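Local coordinates for polyhedrin (Antheraea mylitta cypovirus 4, PDB 5A9C), which probably packs as trimers into the crystalline polyhedra, the occlusion bodies that embed and protect cypovirus particles, at residues A[89-102]-A[140-154]. Sequence-based numbering, arbitrary orientation.
Sequences NIDWTRARVEATNM and LDEHNTVKVLATARQ
Strands 96-100 and 145-151 form an antiparallel pair in which R96 and L149, E98 and K147, and T100 and T145 are the hydrogen-bonded pairs. E98 and K147 illustrate how side chains add to such a pairing: they run side by side on one face. K147 NZ reaches E98 OE2 at 2.8 Å, a salt bridge met on the anti side, 33° out of the carboxylate plane; NZ also donates to A115 O, while G117 N donates to E98 OE1 and N106 ND2 to OE2. K147 CD passes T100 CG2 at 3.6 Å, and beyond it a bend at chi3 (55°) sets CE and NZ toward E98 OE2. The pair is one side of a three-stranded sheet whose central strand, 145-151, has strand 61-66 along its other edge; V97 and V148 point to the opposite face, where F86 meets both. Near the turn at 141-144, T100 OG1 donates to T145 OG1 (2.7 Å), which donates onward to N101 O. T100 O accepts T145 N and N144 ND2 from opposite faces of its carbonyl plane. Around 92-94 the regular pairing gives way: one water bridges T151 N and D91 O, while D91 N still donates to T151 O at 2.8 Å, nearly straight (N-H...O 174°).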
loop_
_atom_site.group_PDB
_atom_site.type_symbol
_atom_site.label_atom_id
_atom_site.label_comp_id
_atom_site.label_asym_id
_atom_site.label_seq_id
_atom_site.Cartn_x
_atom_site.Cartn_y
_atom_site.Cartn_z
ATOM N N ASN A 89 16.432 -0.746 -14.967
ATOM C CA ASN A 89 15.817 -0.801 -16.285
ATOM C C ASN A 89 14.511 -0.013 -16.318
ATOM O O ASN A 89 13.443 -0.556 -16.609
ATOM C CB ASN A 89 15.571 -2.258 -16.682
ATOM C CG ASN A 89 15.052 -2.399 -18.096
ATOM O OD1 ASN A 89 15.294 -1.546 -18.948
ATOM N ND2 ASN A 89 14.333 -3.486 -18.356
ATOM N N ILE A 90 14.607 1.275 -16.013
ATOM C CA ILE A 90 13.433 2.130 -15.936
ATOM C C ILE A 90 13.077 2.735 -17.290
ATOM O O ILE A 90 13.954 3.118 -18.062
ATOM C CB ILE A 90 13.639 3.249 -14.896
ATOM C CG1 ILE A 90 13.820 2.634 -13.504
ATOM C CG2 ILE A 90 12.469 4.227 -14.914
ATOM C CD1 ILE A 90 14.067 3.645 -12.404
ATOM N N ASP A 91 11.779 2.795 -17.571
ATOM C CA ASP A 91 11.266 3.466 -18.759
ATOM C C ASP A 91 11.414 4.974 -18.576
ATOM O O ASP A 91 10.612 5.606 -17.888
ATOM C CB ASP A 91 9.797 3.084 -18.969
ATOM C CG ASP A 91 9.159 3.812 -20.138
ATOM O OD1 ASP A 91 9.889 4.445 -20.929
ATOM O OD2 ASP A 91 7.919 3.741 -20.267
ATOM N N TRP A 92 12.450 5.542 -19.186
ATOM C CA TRP A 92 12.782 6.951 -18.987
ATOM C C TRP A 92 11.797 7.904 -19.658
ATOM O O TRP A 92 11.826 9.110 -19.404
ATOM C CB TRP A 92 14.202 7.249 -19.470
ATOM C CG TRP A 92 15.253 6.435 -18.780
ATOM C CD1 TRP A 92 16.174 5.620 -19.368
ATOM C CD2 TRP A 92 15.482 6.349 -17.368
ATOM N NE1 TRP A 92 16.969 5.036 -18.412
ATOM C CE2 TRP A 92 16.565 5.467 -17.175
ATOM C CE3 TRP A 92 14.883 6.936 -16.249
ATOM C CZ2 TRP A 92 17.059 5.154 -15.908
ATOM C CZ3 TRP A 92 15.375 6.625 -14.993
ATOM C CH2 TRP A 92 16.452 5.743 -14.833
ATOM N N THR A 93 10.934 7.367 -20.512
ATOM C CA THR A 93 9.933 8.191 -21.179
ATOM C C THR A 93 8.708 8.403 -20.292
ATOM O O THR A 93 7.877 9.266 -20.567
ATOM C CB THR A 93 9.495 7.586 -22.523
ATOM O OG1 THR A 93 8.771 6.370 -22.295
ATOM C CG2 THR A 93 10.708 7.300 -23.397
ATOM N N ARG A 94 8.605 7.616 -19.224
ATOM C CA ARG A 94 7.475 7.732 -18.304
ATOM C C ARG A 94 7.889 8.049 -16.867
ATOM O O ARG A 94 7.045 8.366 -16.031
ATOM C CB ARG A 94 6.608 6.469 -18.345
ATOM C CG ARG A 94 5.826 6.302 -19.640
ATOM C CD ARG A 94 4.935 5.070 -19.600
ATOM N NE ARG A 94 4.172 4.906 -20.835
ATOM C CZ ARG A 94 4.608 4.239 -21.898
ATOM N NH1 ARG A 94 5.808 3.674 -21.881
ATOM N NH2 ARG A 94 3.847 4.136 -22.979
ATOM N N ALA A 95 9.183 7.964 -16.579
ATOM C CA ALA A 95 9.679 8.298 -15.249
ATOM C C ALA A 95 9.379 9.761 -14.942
ATOM O O ALA A 95 9.586 10.634 -15.789
ATOM C CB ALA A 95 11.173 8.023 -15.149
ATOM N N ARG A 96 8.897 10.038 -13.735
ATOM C CA ARG A 96 8.481 11.400 -13.409
ATOM C C ARG A 96 8.429 11.701 -11.914
ATOM O O ARG A 96 8.366 10.799 -11.078
ATOM C CB ARG A 96 7.109 11.683 -14.024
ATOM C CG ARG A 96 5.988 10.894 -13.377
ATOM C CD ARG A 96 4.715 10.953 -14.199
ATOM N NE ARG A 96 4.825 10.186 -15.433
ATOM C CZ ARG A 96 3.813 9.971 -16.266
ATOM N NH1 ARG A 96 2.613 10.466 -15.996
ATOM N NH2 ARG A 96 3.999 9.257 -17.369
ATOM N N VAL A 97 8.448 12.992 -11.603
ATOM C CA VAL A 97 8.370 13.485 -10.241
ATOM C C VAL A 97 7.554 14.768 -10.268
ATOM O O VAL A 97 7.561 15.495 -11.260
ATOM C CB VAL A 97 9.778 13.825 -9.678
ATOM C CG1 VAL A 97 9.680 14.368 -8.254
ATOM C CG2 VAL A 97 10.688 12.610 -9.719
ATOM N N GLU A 98 6.835 15.043 -9.192
ATOM C CA GLU A 98 6.255 16.367 -9.028
ATOM C C GLU A 98 6.092 16.711 -7.557
ATOM O O GLU A 98 5.905 15.829 -6.718
ATOM C CB GLU A 98 4.934 16.510 -9.797
ATOM C CG GLU A 98 3.720 15.893 -9.134
ATOM C CD GLU A 98 2.459 16.075 -9.963
ATOM O OE1 GLU A 98 2.563 16.590 -11.094
ATOM O OE2 GLU A 98 1.367 15.705 -9.485
ATOM N N ALA A 99 6.211 17.996 -7.251
ATOM C CA ALA A 99 5.975 18.492 -5.904
ATOM C C ALA A 99 4.546 19.011 -5.828
ATOM O O ALA A 99 4.207 20.015 -6.450
ATOM C CB ALA A 99 6.957 19.591 -5.561
ATOM N N THR A 100 3.711 18.307 -5.079
ATOM C CA THR A 100 2.310 18.677 -4.933
ATOM C C THR A 100 2.131 19.476 -3.646
ATOM O O THR A 100 3.100 19.720 -2.921
ATOM C CB THR A 100 1.411 17.424 -4.925
ATOM O OG1 THR A 100 2.078 16.363 -4.232
ATOM C CG2 THR A 100 1.127 16.963 -6.354
ATOM N N ASN A 101 0.905 19.902 -3.366
ATOM C CA ASN A 101 0.646 20.648 -2.138
ATOM C C ASN A 101 0.461 19.709 -0.952
ATOM O O ASN A 101 0.643 18.498 -1.080
ATOM C CB ASN A 101 -0.538 21.615 -2.295
ATOM C CG ASN A 101 -1.886 20.909 -2.343
ATOM O OD1 ASN A 101 -1.982 19.691 -2.165
ATOM N ND2 ASN A 101 -2.939 21.681 -2.569
ATOM N N MET A 102 0.108 20.264 0.203
ATOM C CA MET A 102 0.029 19.468 1.421
ATOM C C MET A 102 -0.949 18.301 1.294
ATOM O O MET A 102 -0.849 17.315 2.026
ATOM C CB MET A 102 -0.342 20.344 2.621
ATOM C CG MET A 102 -1.775 20.835 2.615
ATOM S SD MET A 102 -2.166 21.844 4.058
ATOM C CE MET A 102 -1.046 23.221 3.821
ATOM N N LEU A 140 12.030 22.300 -2.645
ATOM C CA LEU A 140 10.726 22.241 -1.993
ATOM C C LEU A 140 10.530 23.437 -1.070
ATOM O O LEU A 140 11.495 23.983 -0.538
ATOM C CB LEU A 140 10.574 20.949 -1.178
ATOM C CG LEU A 140 10.376 19.585 -1.854
ATOM C CD1 LEU A 140 9.322 19.642 -2.949
ATOM C CD2 LEU A 140 11.667 19.041 -2.401
ATOM N N ASP A 141 9.281 23.852 -0.890
ATOM C CA ASP A 141 8.961 24.823 0.148
ATOM C C ASP A 141 8.020 24.174 1.155
ATOM O O ASP A 141 7.564 23.050 0.946
ATOM C CB ASP A 141 8.379 26.118 -0.431
ATOM C CG ASP A 141 7.117 25.890 -1.237
ATOM O OD1 ASP A 141 6.291 25.045 -0.834
ATOM O OD2 ASP A 141 6.951 26.564 -2.277
ATOM N N GLU A 142 7.737 24.873 2.246
ATOM C CA GLU A 142 7.020 24.276 3.365
ATOM C C GLU A 142 5.710 23.610 2.949
ATOM O O GLU A 142 4.930 24.167 2.175
ATOM C CB GLU A 142 6.767 25.313 4.465
ATOM C CG GLU A 142 6.233 24.718 5.758
ATOM C CD GLU A 142 6.122 25.740 6.872
ATOM O OE1 GLU A 142 6.465 26.919 6.639
ATOM O OE2 GLU A 142 5.693 25.363 7.983
ATOM N N HIS A 143 5.495 22.404 3.466
ATOM C CA HIS A 143 4.254 21.658 3.263
ATOM C C HIS A 143 4.100 21.023 1.881
ATOM O O HIS A 143 3.142 20.286 1.641
ATOM C CB HIS A 143 3.036 22.516 3.613
ATOM C CG HIS A 143 2.947 22.868 5.064
ATOM N ND1 HIS A 143 3.864 22.423 5.994
ATOM C CD2 HIS A 143 2.054 23.619 5.749
ATOM C CE1 HIS A 143 3.537 22.885 7.187
ATOM N NE2 HIS A 143 2.443 23.615 7.066
ATOM N N ASN A 144 5.031 21.307 0.973
ATOM C CA ASN A 144 5.085 20.570 -0.285
ATOM C C ASN A 144 5.070 19.072 0.005
ATOM O O ASN A 144 5.549 18.634 1.050
ATOM C CB ASN A 144 6.356 20.913 -1.069
ATOM C CG ASN A 144 6.103 21.871 -2.219
ATOM O OD1 ASN A 144 6.920 22.749 -2.499
ATOM N ND2 ASN A 144 4.976 21.704 -2.896
ATOM N N THR A 145 4.507 18.291 -0.908
ATOM C CA THR A 145 4.636 16.840 -0.842
ATOM C C THR A 145 5.319 16.346 -2.109
ATOM O O THR A 145 5.457 17.097 -3.071
ATOM C CB THR A 145 3.277 16.135 -0.655
ATOM O OG1 THR A 145 2.318 16.683 -1.567
ATOM C CG2 THR A 145 2.775 16.309 0.775
ATOM N N VAL A 146 5.752 15.091 -2.104
ATOM C CA VAL A 146 6.490 14.546 -3.236
ATOM C C VAL A 146 5.838 13.289 -3.810
ATOM O O VAL A 146 5.458 12.379 -3.076
ATOM C CB VAL A 146 7.948 14.225 -2.852
ATOM C CG1 VAL A 146 8.669 13.567 -4.016
ATOM C CG2 VAL A 146 8.674 15.492 -2.404
ATOM N N LYS A 147 5.715 13.251 -5.133
ATOM C CA LYS A 147 5.180 12.094 -5.838
ATOM C C LYS A 147 6.207 11.596 -6.837
ATOM O O LYS A 147 6.795 12.389 -7.573
ATOM C CB LYS A 147 3.891 12.464 -6.573
ATOM C CG LYS A 147 2.707 12.730 -5.668
ATOM C CD LYS A 147 1.577 13.414 -6.425
ATOM C CE LYS A 147 1.161 12.631 -7.663
ATOM N NZ LYS A 147 0.175 13.401 -8.476
ATOM N N VAL A 148 6.436 10.287 -6.855
ATOM C CA VAL A 148 7.366 9.698 -7.814
ATOM C C VAL A 148 6.737 8.499 -8.513
ATOM O O VAL A 148 6.049 7.693 -7.885
ATOM C CB VAL A 148 8.679 9.251 -7.142
ATOM C CG1 VAL A 148 9.647 8.687 -8.178
ATOM C CG2 VAL A 148 9.317 10.413 -6.389
ATOM N N LEU A 149 6.970 8.399 -9.816
ATOM C CA LEU A 149 6.563 7.232 -10.588
ATOM C C LEU A 149 7.741 6.672 -11.375
ATOM O O LEU A 149 8.417 7.398 -12.102
ATOM C CB LEU A 149 5.434 7.583 -11.556
ATOM C CG LEU A 149 5.092 6.479 -12.563
ATOM C CD1 LEU A 149 4.546 5.251 -11.855
ATOM C CD2 LEU A 149 4.103 6.975 -13.603
ATOM N N ALA A 150 7.981 5.376 -11.228
ATOM C CA ALA A 150 9.005 4.699 -12.014
ATOM C C ALA A 150 8.494 3.330 -12.442
ATOM O O ALA A 150 7.960 2.578 -11.630
ATOM C CB ALA A 150 10.293 4.571 -11.222
ATOM N N THR A 151 8.647 3.015 -13.725
ATOM C CA THR A 151 8.163 1.746 -14.252
ATOM C C THR A 151 9.237 1.027 -15.055
ATOM O O THR A 151 10.082 1.661 -15.689
ATOM C CB THR A 151 6.913 1.937 -15.136
ATOM O OG1 THR A 151 7.194 2.897 -16.163
ATOM C CG2 THR A 151 5.737 2.429 -14.303
ATOM N N ALA A 152 9.195 -0.302 -15.019
ATOM C CA ALA A 152 10.138 -1.124 -15.764
ATOM C C ALA A 152 9.943 -0.923 -17.259
ATOM O O ALA A 152 8.813 -0.865 -17.745
ATOM C CB ALA A 152 9.964 -2.589 -15.401
ATOM N N ARG A 153 11.053 -0.827 -17.983
ATOM C CA ARG A 153 11.020 -0.635 -19.424
ATOM C C ARG A 153 10.390 -1.838 -20.123
ATOM O O ARG A 153 10.847 -2.970 -19.969
ATOM C CB ARG A 153 12.435 -0.383 -19.953
ATOM C CG ARG A 153 12.500 0.048 -21.405
ATOM C CD ARG A 153 13.929 0.383 -21.825
ATOM N NE ARG A 153 14.438 1.587 -21.172
ATOM C CZ ARG A 153 15.314 1.589 -20.170
ATOM N NH1 ARG A 153 15.791 0.446 -19.695
ATOM N NH2 ARG A 153 15.718 2.735 -19.645
ATOM N N GLN A 154 9.331 -1.577 -20.882
ATOM C CA GLN A 154 8.617 -2.613 -21.619
ATOM C C GLN A 154 9.566 -3.522 -22.391
ATOM O O GLN A 154 9.470 -3.642 -23.612
ATOM C CB GLN A 154 7.604 -1.979 -22.578
ATOM C CG GLN A 154 8.155 -0.811 -23.390
ATOM C CD GLN A 154 8.451 0.410 -22.535
ATOM O OE1 GLN A 154 7.853 0.600 -21.475
ATOM N NE2 GLN A 154 9.385 1.240 -22.989
HETATM O O HOH W 1 9.016 5.024 -15.762
HETATM O O HOH W 2 13.214 4.279 -21.991
#